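Local coordinates for dephospho-CoA kinase (Legionella pneumophila subsp. pneumophila, PDB 4TTR), which probably catalyses the last step of coenzyme A biosynthesis, the ATP-dependent phosphorylation of the 3'-hydroxyl group of dephospho-CoA, at residues S37-N42 with A198-L203; Q62-H67 with G77-K82; S70-N75 with K82-I87. All coordinates share one frame; numbering follows the deposited sequence.

Interaction 1 of 3, residues S37-N42 with A198-L203; sequences SELGIN and AKVNKL
Leu39 reaches across to the helix 192-213 with the two methyls of its fork. Each methyl meets a different residue. CD1 of Leu39 lies 4.1 Å from CG1 of Val200, and the two side chains meet at a slant. CD2 of Leu39 lies 4.2 Å from ND2 of Asn201, so the second branch rests against an amide without bonding to it. Chi2 of 164° sets CD1 of the leucine nearly anti to CA; CD2 takes the other branch, beside Asn201. Val200 offers the methyl that stands anti to its backbone N (chi1 167°). Asn201 does not aim its CB at the loop, but its amide end bends back to Leu39, and its ND2 also makes a weak hydrogen bond to Lys197 O.

The backbone that presents Leu39 is a helix end. Helix 29-38, which starts within the P-loop, closes in a Schellman motif with Gly40 as the C-prime residue. Gly40 N bonds to Ser37 O at 3.0 Å, and Ile41 N returns to Phe36 O. Gly40 has a positive phi of 87°, which suits glycine. The chain then turns into strand 42-45 at one border of the parallel sheet. Val200 is buried; its other neighbours are Val32, Phe35 and Phe36 of helix 29-38 and Leu187 of strand 185-188. Leu39 also touches His204, one turn beyond Val200 along helix 192-213.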
ATOM      1  N   SER A  37      -5.527   8.190 -10.453  1.00 14.06           N
ATOM      2  CA  SER A  37      -5.438   9.611 -10.148  1.00 17.52           C
ATOM      3  C   SER A  37      -5.723  10.433 -11.398  1.00 16.91           C
ATOM      4  O   SER A  37      -6.450  11.426 -11.361  1.00 15.66           O
ATOM      5  CB  SER A  37      -4.047   9.948  -9.598  1.00 20.15           C
ATOM      6  OG  SER A  37      -4.081  11.118  -8.805  1.00 38.41           O
ATOM      7  N   GLU A  38      -5.146   9.997 -12.510  1.00 16.45           N
ATOM      8  CA  GLU A  38      -5.247  10.728 -13.761  1.00 18.57           C
ATOM      9  C   GLU A  38      -6.632  10.599 -14.392  1.00 17.24           C
ATOM     10  O   GLU A  38      -6.956  11.324 -15.330  1.00 19.91           O
ATOM     11  CB  GLU A  38      -4.165  10.246 -14.726  1.00 17.17           C
ATOM     12  CG  GLU A  38      -2.761  10.632 -14.279  1.00 18.81           C
ATOM     13  CD  GLU A  38      -1.671   9.929 -15.065  1.00 20.54           C
ATOM     14  OE1 GLU A  38      -1.996   9.170 -16.001  1.00 24.19           O
ATOM     15  OE2 GLU A  38      -0.483  10.140 -14.751  1.00 25.14           O
ATOM     16  N   LEU A  39      -7.447   9.684 -13.871  1.00 16.78           N
ATOM     17  CA  LEU A  39      -8.843   9.565 -14.293  1.00 15.41           C
ATOM     18  C   LEU A  39      -9.755  10.402 -13.400  1.00 18.19           C
ATOM     19  O   LEU A  39     -10.978  10.297 -13.477  1.00 16.49           O
ATOM     20  CB  LEU A  39      -9.286   8.102 -14.273  1.00 16.05           C
ATOM     21  CG  LEU A  39      -8.703   7.232 -15.389  1.00 17.84           C
ATOM     22  CD1 LEU A  39      -8.883   5.754 -15.074  1.00 15.74           C
ATOM     23  CD2 LEU A  39      -9.340   7.578 -16.732  1.00 17.36           C
ATOM     24  N   GLY A  40      -9.150  11.221 -12.544  1.00 15.28           N
ATOM     25  CA  GLY A  40      -9.891  12.142 -11.707  1.00 15.35           C
ATOM     26  C   GLY A  40     -10.357  11.535 -10.401  1.00 17.06           C
ATOM     27  O   GLY A  40     -11.216  12.103  -9.724  1.00 15.09           O
ATOM     28  N   ILE A  41      -9.802  10.383 -10.041  1.00 12.15           N
ATOM     29  CA  ILE A  41     -10.170   9.724  -8.793  1.00 13.43           C
ATOM     30  C   ILE A  41      -9.272  10.189  -7.652  1.00 17.41           C
ATOM     31  O   ILE A  41      -8.051  10.261  -7.798  1.00 16.41           O
ATOM     32  CB  ILE A  41     -10.088   8.188  -8.913  1.00 14.96           C
ATOM     33  CG1 ILE A  41     -11.012   7.690 -10.028  1.00 15.12           C
ATOM     34  CG2 ILE A  41     -10.449   7.519  -7.586  1.00 13.47           C
ATOM     35  CD1 ILE A  41     -12.483   8.093  -9.867  1.00 12.12           C
ATOM     36  N   ASN A  42      -9.893  10.502  -6.520  1.00 15.66           N
ATOM     37  CA  ASN A  42      -9.164  10.845  -5.305  1.00 17.67           C
ATOM     38  C   ASN A  42      -8.462   9.613  -4.746  1.00 16.77           C
ATOM     39  O   ASN A  42      -9.108   8.613  -4.433  1.00 16.50           O
ATOM     40  CB  ASN A  42     -10.112  11.425  -4.249  1.00 19.10           C
ATOM     41  CG  ASN A  42     -10.566  12.853  -4.563  1.00 21.80           C
ATOM     42  OD1 ASN A  42     -10.991  13.576  -3.665  1.00 23.75           O
ATOM     43  ND2 ASN A  42     -10.481  13.259  -5.828  1.00 26.09           N
ATOM     44  N   ALA A 198      -4.890   0.297 -19.729  1.00 17.32           N
ATOM     45  CA  ALA A 198      -6.140  -0.212 -20.273  1.00 15.72           C
ATOM     46  C   ALA A 198      -6.920  -0.948 -19.193  1.00 12.77           C
ATOM     47  O   ALA A 198      -8.125  -0.767 -19.052  1.00 14.18           O
ATOM     48  CB  ALA A 198      -5.874  -1.124 -21.458  1.00 22.11           C
ATOM     49  N   LYS A 199      -6.223  -1.769 -18.419  1.00 13.94           N
ATOM     50  CA  LYS A 199      -6.859  -2.529 -17.353  1.00 14.13           C
ATOM     51  C   LYS A 199      -7.426  -1.612 -16.267  1.00 13.05           C
ATOM     52  O   LYS A 199      -8.538  -1.832 -15.787  1.00 10.26           O
ATOM     53  CB  LYS A 199      -5.864  -3.522 -16.754  1.00 12.06           C
ATOM     54  CG  LYS A 199      -5.612  -4.716 -17.658  1.00 14.17           C
ATOM     55  CD  LYS A 199      -4.698  -5.730 -17.022  1.00 13.89           C
ATOM     56  CE  LYS A 199      -4.760  -7.053 -17.761  1.00 15.41           C
ATOM     57  NZ  LYS A 199      -3.902  -8.068 -17.111  1.00 13.50           N
ATOM     58  N   VAL A 200      -6.668  -0.587 -15.888  1.00  9.39           N
ATOM     59  CA  VAL A 200      -7.140   0.388 -14.909  1.00 11.49           C
ATOM     60  C   VAL A 200      -8.402   1.088 -15.418  1.00 12.13           C
ATOM     61  O   VAL A 200      -9.334   1.323 -14.658  1.00 14.13           O
ATOM     62  CB  VAL A 200      -6.047   1.433 -14.581  1.00 10.59           C
ATOM     63  CG1 VAL A 200      -6.626   2.621 -13.818  1.00 12.77           C
ATOM     64  CG2 VAL A 200      -4.931   0.791 -13.774  1.00 11.58           C
ATOM     65  N   ASN A 201      -8.427   1.412 -16.706  1.00 12.99           N
ATOM     66  CA  ASN A 201      -9.600   2.034 -17.307  1.00 15.94           C
ATOM     67  C   ASN A 201     -10.856   1.187 -17.125  1.00 14.16           C
ATOM     68  O   ASN A 201     -11.899   1.701 -16.738  1.00 13.50           O
ATOM     69  CB  ASN A 201      -9.366   2.296 -18.795  1.00 19.65           C
ATOM     70  CG  ASN A 201      -9.237   3.771 -19.108  1.00 34.60           C
ATOM     71  OD1 ASN A 201     -10.224   4.438 -19.424  1.00 51.58           O
ATOM     72  ND2 ASN A 201      -8.020   4.294 -19.010  1.00 26.70           N
ATOM     73  N   LYS A 202     -10.754  -0.111 -17.391  1.00 14.57           N
ATOM     74  CA  LYS A 202     -11.909  -0.998 -17.258  1.00 15.94           C
ATOM     75  C   LYS A 202     -12.347  -1.142 -15.805  1.00 13.71           C
ATOM     76  O   LYS A 202     -13.537  -1.249 -15.527  1.00 11.36           O
ATOM     77  CB  LYS A 202     -11.604  -2.372 -17.850  1.00 16.79           C
ATOM     78  CG  LYS A 202     -11.400  -2.348 -19.353  1.00 26.64           C
ATOM     79  CD  LYS A 202     -11.622  -3.717 -19.966  1.00 37.55           C
ATOM     80  CE  LYS A 202     -10.915  -3.845 -21.303  1.00 45.20           C
ATOM     81  NZ  LYS A 202      -9.438  -3.948 -21.143  1.00 48.07           N
ATOM     82  N   LEU A 203     -11.390  -1.137 -14.881  1.00 13.24           N
ATOM     83  CA  LEU A 203     -11.711  -1.197 -13.459  1.00 12.05           C
ATOM     84  C   LEU A 203     -12.415   0.088 -13.046  1.00 10.72           C
ATOM     85  O   LEU A 203     -13.408   0.061 -12.321  1.00 10.94           O
ATOM     86  CB  LEU A 203     -10.451  -1.410 -12.617  1.00 10.25           C
ATOM     87  CG  LEU A 203      -9.783  -2.783 -12.728  1.00 12.50           C
ATOM     88  CD1 LEU A 203      -8.405  -2.773 -12.079  1.00 10.91           C
ATOM     89  CD2 LEU A 203     -10.654  -3.858 -12.101  1.00 12.54           C
TER

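Interaction 2 of 3, residues Q62-H67 with G77-K82; sequences QDIISH and GELDRK. With PO4 (phosphate ion), chain C.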
ATOM      1  N   GLN A  62       8.357   9.550  18.182  1.00 15.14           N
ATOM      2  CA  GLN A  62       8.972   9.366  19.489  1.00 16.10           C
ATOM      3  C   GLN A  62       8.810   7.930  19.991  1.00 16.80           C
ATOM      4  O   GLN A  62       9.754   7.346  20.522  1.00 15.91           O
ATOM      5  CB  GLN A  62       8.374  10.351  20.499  1.00 14.07           C
ATOM      6  CG  GLN A  62       8.770  11.809  20.242  1.00 15.26           C
ATOM      7  CD  GLN A  62       7.826  12.816  20.885  1.00 15.97           C
ATOM      8  OE1 GLN A  62       6.820  12.449  21.490  1.00 15.33           O
ATOM      9  NE2 GLN A  62       8.154  14.098  20.753  1.00 16.99           N
ATOM     10  N   ASP A  63       7.617   7.368  19.821  1.00 14.96           N
ATOM     11  CA  ASP A  63       7.336   6.016  20.293  1.00 15.49           C
ATOM     12  C   ASP A  63       8.109   4.969  19.495  1.00 18.11           C
ATOM     13  O   ASP A  63       8.535   3.953  20.041  1.00 16.64           O
ATOM     14  CB  ASP A  63       5.840   5.717  20.213  1.00 17.62           C
ATOM     15  CG  ASP A  63       5.009   6.640  21.083  1.00 21.32           C
ATOM     16  OD1 ASP A  63       5.564   7.241  22.027  1.00 19.39           O
ATOM     17  OD2 ASP A  63       3.795   6.757  20.822  1.00 25.59           O
ATOM     18  N   ILE A  64       8.273   5.219  18.201  1.00 14.33           N
ATOM     19  CA  ILE A  64       9.025   4.329  17.327  1.00 15.65           C
ATOM     20  C   ILE A  64      10.490   4.249  17.763  1.00 17.49           C
ATOM     21  O   ILE A  64      11.052   3.158  17.879  1.00 14.10           O
ATOM     22  CB  ILE A  64       8.929   4.799  15.853  1.00 12.79           C
ATOM     23  CG1 ILE A  64       7.544   4.469  15.296  1.00 17.16           C
ATOM     24  CG2 ILE A  64       9.990   4.126  14.979  1.00 18.20           C
ATOM     25  CD1 ILE A  64       7.220   5.146  13.980  1.00 13.30           C
ATOM     26  N   ILE A  65      11.101   5.402  18.012  1.00 15.46           N
ATOM     27  CA  ILE A  65      12.510   5.454  18.393  1.00 15.99           C
ATOM     28  C   ILE A  65      12.723   4.891  19.793  1.00 16.47           C
ATOM     29  O   ILE A  65      13.728   4.230  20.055  1.00 15.51           O
ATOM     30  CB  ILE A  65      13.045   6.895  18.311  1.00 15.80           C
ATOM     31  CG1 ILE A  65      13.095   7.331  16.849  1.00 16.61           C
ATOM     32  CG2 ILE A  65      14.440   7.012  18.933  1.00 18.00           C
ATOM     33  CD1 ILE A  65      13.209   8.822  16.657  1.00 18.85           C
ATOM     34  N   SER A  66      11.785   5.145  20.697  1.00 14.02           N
ATOM     35  CA  SER A  66      11.882   4.602  22.044  0.66 18.43           C
ATOM     36  C   SER A  66      11.722   3.085  22.007  1.00 19.37           C
ATOM     37  O   SER A  66      12.373   2.362  22.761  1.00 20.49           O
ATOM     38  CB  SER A  66      10.828   5.228  22.959  0.66 20.06           C
ATOM     39  OG  SER A  66       9.663   4.426  23.025  0.66 33.37           O
ATOM     40  N   HIS A  67      10.861   2.607  21.115  1.00 17.16           N
ATOM     41  CA  HIS A  67      10.580   1.179  21.002  1.00 18.69           C
ATOM     42  C   HIS A  67      11.728   0.404  20.364  1.00 15.06           C
ATOM     43  O   HIS A  67      12.192  -0.598  20.910  1.00 15.58           O
ATOM     44  CB  HIS A  67       9.302   0.964  20.190  1.00 17.48           C
ATOM     45  CG  HIS A  67       8.866  -0.465  20.115  1.00 16.39           C
ATOM     46  ND1 HIS A  67       8.234  -1.105  21.158  1.00 18.37           N
ATOM     47  CD2 HIS A  67       8.968  -1.377  19.119  1.00 16.96           C
ATOM     48  CE1 HIS A  67       7.963  -2.350  20.808  1.00 20.10           C
ATOM     49  NE2 HIS A  67       8.401  -2.542  19.577  1.00 17.76           N
ATOM     50  N   GLY A  77      18.426  12.695  12.436  1.00 31.73           N
ATOM     51  CA  GLY A  77      17.330  12.752  13.383  1.00 33.78           C
ATOM     52  C   GLY A  77      16.055  12.296  12.695  1.00 32.54           C
ATOM     53  O   GLY A  77      14.990  12.236  13.304  1.00 33.75           O
ATOM     54  N   GLU A  78      16.171  11.977  11.407  1.00 30.37           N
ATOM     55  CA  GLU A  78      15.077  11.395  10.643  1.00 30.93           C
ATOM     56  C   GLU A  78      15.059   9.884  10.866  1.00 24.07           C
ATOM     57  O   GLU A  78      16.089   9.289  11.182  1.00 19.57           O
ATOM     58  CB  GLU A  78      15.236  11.719   9.155  1.00 32.43           C
ATOM     59  CG  GLU A  78      13.933  11.891   8.409  1.00 45.64           C
ATOM     60  CD  GLU A  78      13.157  13.110   8.874  1.00 58.35           C
ATOM     61  OE1 GLU A  78      13.717  14.227   8.839  1.00 50.27           O
ATOM     62  OE2 GLU A  78      11.988  12.949   9.282  1.00 56.48           O
ATOM     63  N   LEU A  79      13.895   9.264  10.706  1.00 23.95           N
ATOM     64  CA  LEU A  79      13.787   7.818  10.866  1.00 22.05           C
ATOM     65  C   LEU A  79      14.515   7.081   9.752  1.00 20.74           C
ATOM     66  O   LEU A  79      14.487   7.497   8.593  1.00 20.49           O
ATOM     67  CB  LEU A  79      12.322   7.382  10.892  1.00 21.78           C
ATOM     68  CG  LEU A  79      11.519   7.626  12.170  1.00 21.11           C
ATOM     69  CD1 LEU A  79      10.087   7.159  11.966  1.00 19.21           C
ATOM     70  CD2 LEU A  79      12.140   6.920  13.364  1.00 19.15           C
ATOM     71  N   ASP A  80      15.179   5.990  10.120  1.00 19.28           N
ATOM     72  CA  ASP A  80      15.772   5.082   9.148  1.00 21.40           C
ATOM     73  C   ASP A  80      14.684   4.150   8.632  1.00 19.65           C
ATOM     74  O   ASP A  80      14.492   3.050   9.154  1.00 19.32           O
ATOM     75  CB  ASP A  80      16.920   4.288   9.775  1.00 19.88           C
ATOM     76  CG  ASP A  80      17.698   3.475   8.754  1.00 22.91           C
ATOM     77  OD1 ASP A  80      17.177   3.231   7.644  1.00 21.30           O
ATOM     78  OD2 ASP A  80      18.837   3.075   9.066  1.00 23.08           O
ATOM     79  N   ARG A  81      13.977   4.595   7.600  1.00 19.07           N
ATOM     80  CA  ARG A  81      12.795   3.892   7.122  1.00 23.07           C
ATOM     81  C   ARG A  81      13.139   2.580   6.425  1.00 20.76           C
ATOM     82  O   ARG A  81      12.361   1.628   6.481  1.00 22.59           O
ATOM     83  CB  ARG A  81      11.997   4.798   6.188  1.00 21.74           C
ATOM     84  CG  ARG A  81      11.393   5.983   6.919  1.00 23.16           C
ATOM     85  CD  ARG A  81      10.527   6.838   6.019  1.00 29.99           C
ATOM     86  NE  ARG A  81      10.159   8.095   6.669  1.00 23.94           N
ATOM     87  CZ  ARG A  81       9.270   8.200   7.653  1.00 22.84           C
ATOM     88  NH1 ARG A  81       8.651   7.124   8.119  1.00 24.06           N
ATOM     89  NH2 ARG A  81       9.002   9.388   8.175  1.00 23.27           N
ATOM     90  N   LYS A  82      14.298   2.530   5.776  1.00 21.35           N
ATOM     91  CA  LYS A  82      14.779   1.292   5.171  1.00 25.91           C
ATOM     92  C   LYS A  82      14.955   0.242   6.260  1.00 23.62           C
ATOM     93  O   LYS A  82      14.491  -0.889   6.129  1.00 23.23           O
ATOM     94  CB  LYS A  82      16.100   1.519   4.427  1.00 33.39           C
ATOM     95  CG  LYS A  82      16.189   0.837   3.064  1.00 41.11           C
ATOM     96  CD  LYS A  82      16.311  -0.679   3.175  0.66 42.77           C
ATOM     97  CE  LYS A  82      17.762  -1.138   3.094  0.63 42.05           C
ATOM     98  NZ  LYS A  82      17.885  -2.622   3.186  1.00 42.00           N
TER
HETATM   99  P   PO4 C 302       7.068   3.993   8.129  1.00 77.36           P
HETATM  100  O1  PO4 C 302       8.372   3.997   8.889  1.00 38.59           O
HETATM  101  O2  PO4 C 302       6.604   2.570   7.920  1.00 59.05           O
HETATM  102  O3  PO4 C 302       7.270   4.660   6.790  1.00 63.30           O
HETATM  103  O4  PO4 C 302       6.022   4.749   8.914  1.00 39.20           O
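Leu79 has CG anti to its carbonyl carbon (chi1 -76°) and an extended second torsion, and this directs its two methyls at the helix 59-68. Ile64 and Ile65 have the same first setting, with CG1 beside the backbone N and CG2 anti to it. The torsions match, but neighbouring places on the helix turn CG2 and CD1 of Ile64, and CG1 and CD1 of Ile65, to the leucine. CD2 of Leu79 touches both isoleucines. It lies 3.6 Å from CG1 of Ile65 and 3.9 Å from CG2 of Ile64. The other methyl, CD1 of Leu79, meets CD1 of Ile64 at 4.0 Å. Ile64 crosses the leucine at about a right angle, while Ile65 runs across it at a lesser slope.

The contact joins helix 59-68 to the turn that leads into helix 81-90. Asp80 is the N-cap of that second helix, and its OD1 accepts from Arg83 N. Ile64 also packs on Leu98 and Leu101 of helix 92-115, and both Ile64 and Leu79 touch Ile84. The apolar cluster is thus shared by three helices.

Arg81 turns to a different neighbour. Its chain is extended from CG to NE, and NH1 makes a weak hydrogen bond to O3 of a phosphate ion at 3.1 Å, with an N-H...O angle of only 127°. The phosphate oxygen approaches the guanidinium obliquely. NH1 also bonds to Thr54 OG1. The ion probably comes from the crystallisation liquor, so its presence need not reflect a substrate.

No hydrogen bond crosses between the two segments. Their direct adhesion is purely apolar, and the positive charge of Arg81 would be partly offset by the phosphate.

Interaction 3 of 3, residues S70-N75 with K82-I87; sequences SSVVLN and KRIRDI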
ATOM      1  N   SER A  70      17.986   3.446  19.338  1.00 15.57           N
ATOM      2  CA  SER A  70      18.766   4.415  18.581  1.00 16.55           C
ATOM      3  C   SER A  70      19.137   3.959  17.171  1.00 18.02           C
ATOM      4  O   SER A  70      19.495   4.784  16.332  1.00 17.55           O
ATOM      5  CB  SER A  70      20.044   4.751  19.354  1.00 19.05           C
ATOM      6  OG  SER A  70      20.745   3.570  19.708  1.00 19.23           O
ATOM      7  N   SER A  71      19.053   2.656  16.904  1.00 18.32           N
ATOM      8  CA  SER A  71      19.471   2.122  15.608  1.00 16.10           C
ATOM      9  C   SER A  71      18.593   2.625  14.453  1.00 16.41           C
ATOM     10  O   SER A  71      19.049   2.683  13.309  1.00 15.88           O
ATOM     11  CB  SER A  71      19.466   0.585  15.629  1.00 17.78           C
ATOM     12  OG  SER A  71      18.150   0.058  15.560  1.00 16.37           O
ATOM     13  N   VAL A  72      17.348   2.996  14.744  1.00 16.77           N
ATOM     14  CA  VAL A  72      16.437   3.452  13.691  1.00 17.31           C
ATOM     15  C   VAL A  72      16.420   4.973  13.538  1.00 19.63           C
ATOM     16  O   VAL A  72      15.577   5.514  12.824  1.00 20.42           O
ATOM     17  CB  VAL A  72      14.989   2.965  13.934  1.00 17.39           C
ATOM     18  CG1 VAL A  72      14.939   1.438  13.952  1.00 15.60           C
ATOM     19  CG2 VAL A  72      14.419   3.542  15.216  1.00 17.73           C
ATOM     20  N   VAL A  73      17.351   5.653  14.205  1.00 19.81           N
ATOM     21  CA  VAL A  73      17.509   7.100  14.067  1.00 22.75           C
ATOM     22  C   VAL A  73      18.739   7.420  13.226  1.00 21.47           C
ATOM     23  O   VAL A  73      19.861   7.141  13.638  1.00 25.96           O
ATOM     24  CB  VAL A  73      17.672   7.807  15.436  1.00 25.23           C
ATOM     25  CG1 VAL A  73      17.193   9.251  15.348  1.00 33.25           C
ATOM     26  CG2 VAL A  73      16.928   7.065  16.529  1.00 35.15           C
ATOM     27  N   LEU A  74      18.533   8.005  12.051  1.00 24.12           N
ATOM     28  CA  LEU A  74      19.652   8.450  11.230  1.00 25.97           C
ATOM     29  C   LEU A  74      20.351   9.630  11.902  1.00 29.18           C
ATOM     30  O   LEU A  74      19.804  10.234  12.824  1.00 26.91           O
ATOM     31  CB  LEU A  74      19.179   8.849   9.834  1.00 24.48           C
ATOM     32  CG  LEU A  74      18.516   7.760   8.991  1.00 22.78           C
ATOM     33  CD1 LEU A  74      17.911   8.373   7.739  1.00 24.69           C
ATOM     34  CD2 LEU A  74      19.514   6.676   8.626  1.00 24.92           C
ATOM     35  N   ASN A  75      21.555   9.957  11.440  1.00 33.36           N
ATOM     36  CA  ASN A  75      22.268  11.129  11.940  1.00 35.18           C
ATOM     37  C   ASN A  75      21.415  12.378  11.745  1.00 36.11           C
ATOM     38  O   ASN A  75      21.507  13.331  12.516  1.00 36.07           O
ATOM     39  CB  ASN A  75      23.618  11.290  11.235  1.00 52.43           C
ATOM     40  CG  ASN A  75      24.558  10.123  11.489  1.00 53.72           C
ATOM     41  OD1 ASN A  75      24.552   9.527  12.566  1.00 50.19           O
ATOM     42  ND2 ASN A  75      25.373   9.790  10.492  1.00 52.58           N
ATOM     43  N   LYS A  82      14.298   2.530   5.776  1.00 21.35           N
ATOM     44  CA  LYS A  82      14.779   1.292   5.171  1.00 25.91           C
ATOM     45  C   LYS A  82      14.955   0.242   6.260  1.00 23.62           C
ATOM     46  O   LYS A  82      14.491  -0.889   6.129  1.00 23.23           O
ATOM     47  CB  LYS A  82      16.100   1.519   4.427  1.00 33.39           C
ATOM     48  CG  LYS A  82      16.189   0.837   3.064  1.00 41.11           C
ATOM     49  CD  LYS A  82      16.311  -0.679   3.175  0.66 42.77           C
ATOM     50  CE  LYS A  82      17.762  -1.138   3.094  0.63 42.05           C
ATOM     51  NZ  LYS A  82      17.885  -2.622   3.186  1.00 42.00           N
ATOM     52  N   ARG A  83      15.615   0.638   7.346  1.00 22.11           N
ATOM     53  CA  ARG A  83      15.871  -0.271   8.453  1.00 19.87           C
ATOM     54  C   ARG A  83      14.570  -0.736   9.089  1.00 20.04           C
ATOM     55  O   ARG A  83      14.405  -1.918   9.392  1.00 21.00           O
ATOM     56  CB  ARG A  83      16.759   0.393   9.505  1.00 18.90           C
ATOM     57  CG  ARG A  83      17.024  -0.488  10.707  1.00 20.26           C
ATOM     58  CD  ARG A  83      18.146   0.056  11.569  1.00 16.96           C
ATOM     59  NE  ARG A  83      18.443  -0.832  12.693  1.00 17.79           N
ATOM     60  CZ  ARG A  83      19.278  -1.867  12.639  1.00 17.05           C
ATOM     61  NH1 ARG A  83      19.917  -2.167  11.513  1.00 18.75           N
ATOM     62  NH2 ARG A  83      19.474  -2.609  13.716  1.00 14.43           N
ATOM     63  N   ILE A  84      13.646   0.196   9.293  1.00 18.55           N
ATOM     64  CA  ILE A  84      12.363  -0.141   9.892  1.00 19.28           C
ATOM     65  C   ILE A  84      11.621  -1.147   9.010  1.00 20.18           C
ATOM     66  O   ILE A  84      11.078  -2.126   9.517  1.00 18.83           O
ATOM     67  CB  ILE A  84      11.507   1.120  10.128  1.00 19.61           C
ATOM     68  CG1 ILE A  84      12.111   1.921  11.283  1.00 20.09           C
ATOM     69  CG2 ILE A  84      10.059   0.752  10.458  1.00 18.15           C
ATOM     70  CD1 ILE A  84      11.501   3.293  11.514  1.00 18.79           C
ATOM     71  N   ARG A  85      11.622  -0.928   7.698  1.00 19.50           N
ATOM     72  CA  ARG A  85      10.980  -1.867   6.778  1.00 26.34           C
ATOM     73  C   ARG A  85      11.582  -3.265   6.895  1.00 20.05           C
ATOM     74  O   ARG A  85      10.856  -4.258   6.905  1.00 20.97           O
ATOM     75  CB  ARG A  85      11.090  -1.378   5.332  1.00 27.74           C
ATOM     76  CG  ARG A  85       9.955  -0.461   4.916  1.00 41.87           C
ATOM     77  CD  ARG A  85      10.045  -0.059   3.448  1.00 40.51           C
ATOM     78  NE  ARG A  85      10.591   1.289   3.282  1.00 49.38           N
ATOM     79  CZ  ARG A  85      11.691   1.598   2.595  1.00 43.69           C
ATOM     80  NH1 ARG A  85      12.406   0.661   1.976  1.00 39.92           N
ATOM     81  NH2 ARG A  85      12.080   2.864   2.523  1.00 42.30           N
ATOM     82  N   ASP A  86      12.906  -3.336   6.987  1.00 21.80           N
ATOM     83  CA  ASP A  86      13.592  -4.613   7.170  1.00 19.38           C
ATOM     84  C   ASP A  86      13.124  -5.300   8.448  1.00 20.31           C
ATOM     85  O   ASP A  86      12.923  -6.513   8.469  1.00 18.50           O
ATOM     86  CB  ASP A  86      15.111  -4.419   7.218  1.00 21.83           C
ATOM     87  CG  ASP A  86      15.683  -3.930   5.898  1.00 25.07           C
ATOM     88  OD1 ASP A  86      14.974  -4.002   4.874  1.00 26.76           O
ATOM     89  OD2 ASP A  86      16.848  -3.477   5.885  1.00 31.54           O
ATOM     90  N   ILE A  87      12.952  -4.522   9.513  1.00 19.15           N
ATOM     91  CA  ILE A  87      12.514  -5.068  10.791  1.00 17.67           C
ATOM     92  C   ILE A  87      11.072  -5.553  10.697  1.00 18.64           C
ATOM     93  O   ILE A  87      10.751  -6.664  11.119  1.00 19.55           O
ATOM     94  CB  ILE A  87      12.648  -4.024  11.932  1.00 19.17           C
ATOM     95  CG1 ILE A  87      14.127  -3.734  12.206  1.00 15.05           C
ATOM     96  CG2 ILE A  87      11.967  -4.520  13.211  1.00 19.29           C
ATOM     97  CD1 ILE A  87      14.381  -2.607  13.201  1.00 18.00           C
TER
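Residues 70-72 form a short 3-10 turn, closed by Val73 N to Ser70 O, and the CA atoms of Val72 and Arg83 come within 6.5 Å. The loop joining helix 59-68 to helix 81-90 folds back on the helix it leads into. Val72 lies against this helix with CG1. That methyl is 3.9 Å from CG1 of Ile84 and 4.2 Å from CD1 of Ile87, one turn apart on the same face. Val72 crosses both isoleucines at about a right angle. Ile87 also packs on Phe68 of helix 59-68, so the valine borders the apolar core between the helices.

Arg83 lies on the exposed side of the contact. Its CG stands anti to the backbone N (chi1 178°). This torsion and an extended chain from CG to NE take the side chain past the Ser71 backbone to its hydroxyl. CD of Arg83 passes 3.3 Å from the carbonyl O of Ser71. On the exposed surface of the helix, Lys82 NZ forms a salt bridge with Asp86 OD2, on the syn side of the carboxylate. Ser71 OG lies at the guanidinium edge, near its plane, and accepts a weak hydrogen bond from Arg83 NE at 3.0 Å and 147°.

In the fold
Interactions 2 and 3 form one unit. Their centres are about 6 Å apart, they share Lys82, and both use helix 81-90. A probable hydrogen bond from Asp80 N to Val72 O, 2.8 Å long, ties them together, and Ile65 packs on Val73. Interaction 1 is remote, with centres about 35 Å from both and nearest atoms about 21 Å away, on the opposite side of the chain's centre. Both other contacts are nested within the chain loop that it closes. It is nearer the predicted ATP site: the Val200 side chain is about 7 Å from that of Thr31 and about 11 Å from the bound 1,3-butanediol. Interactions 2 and 3 lie away from that site.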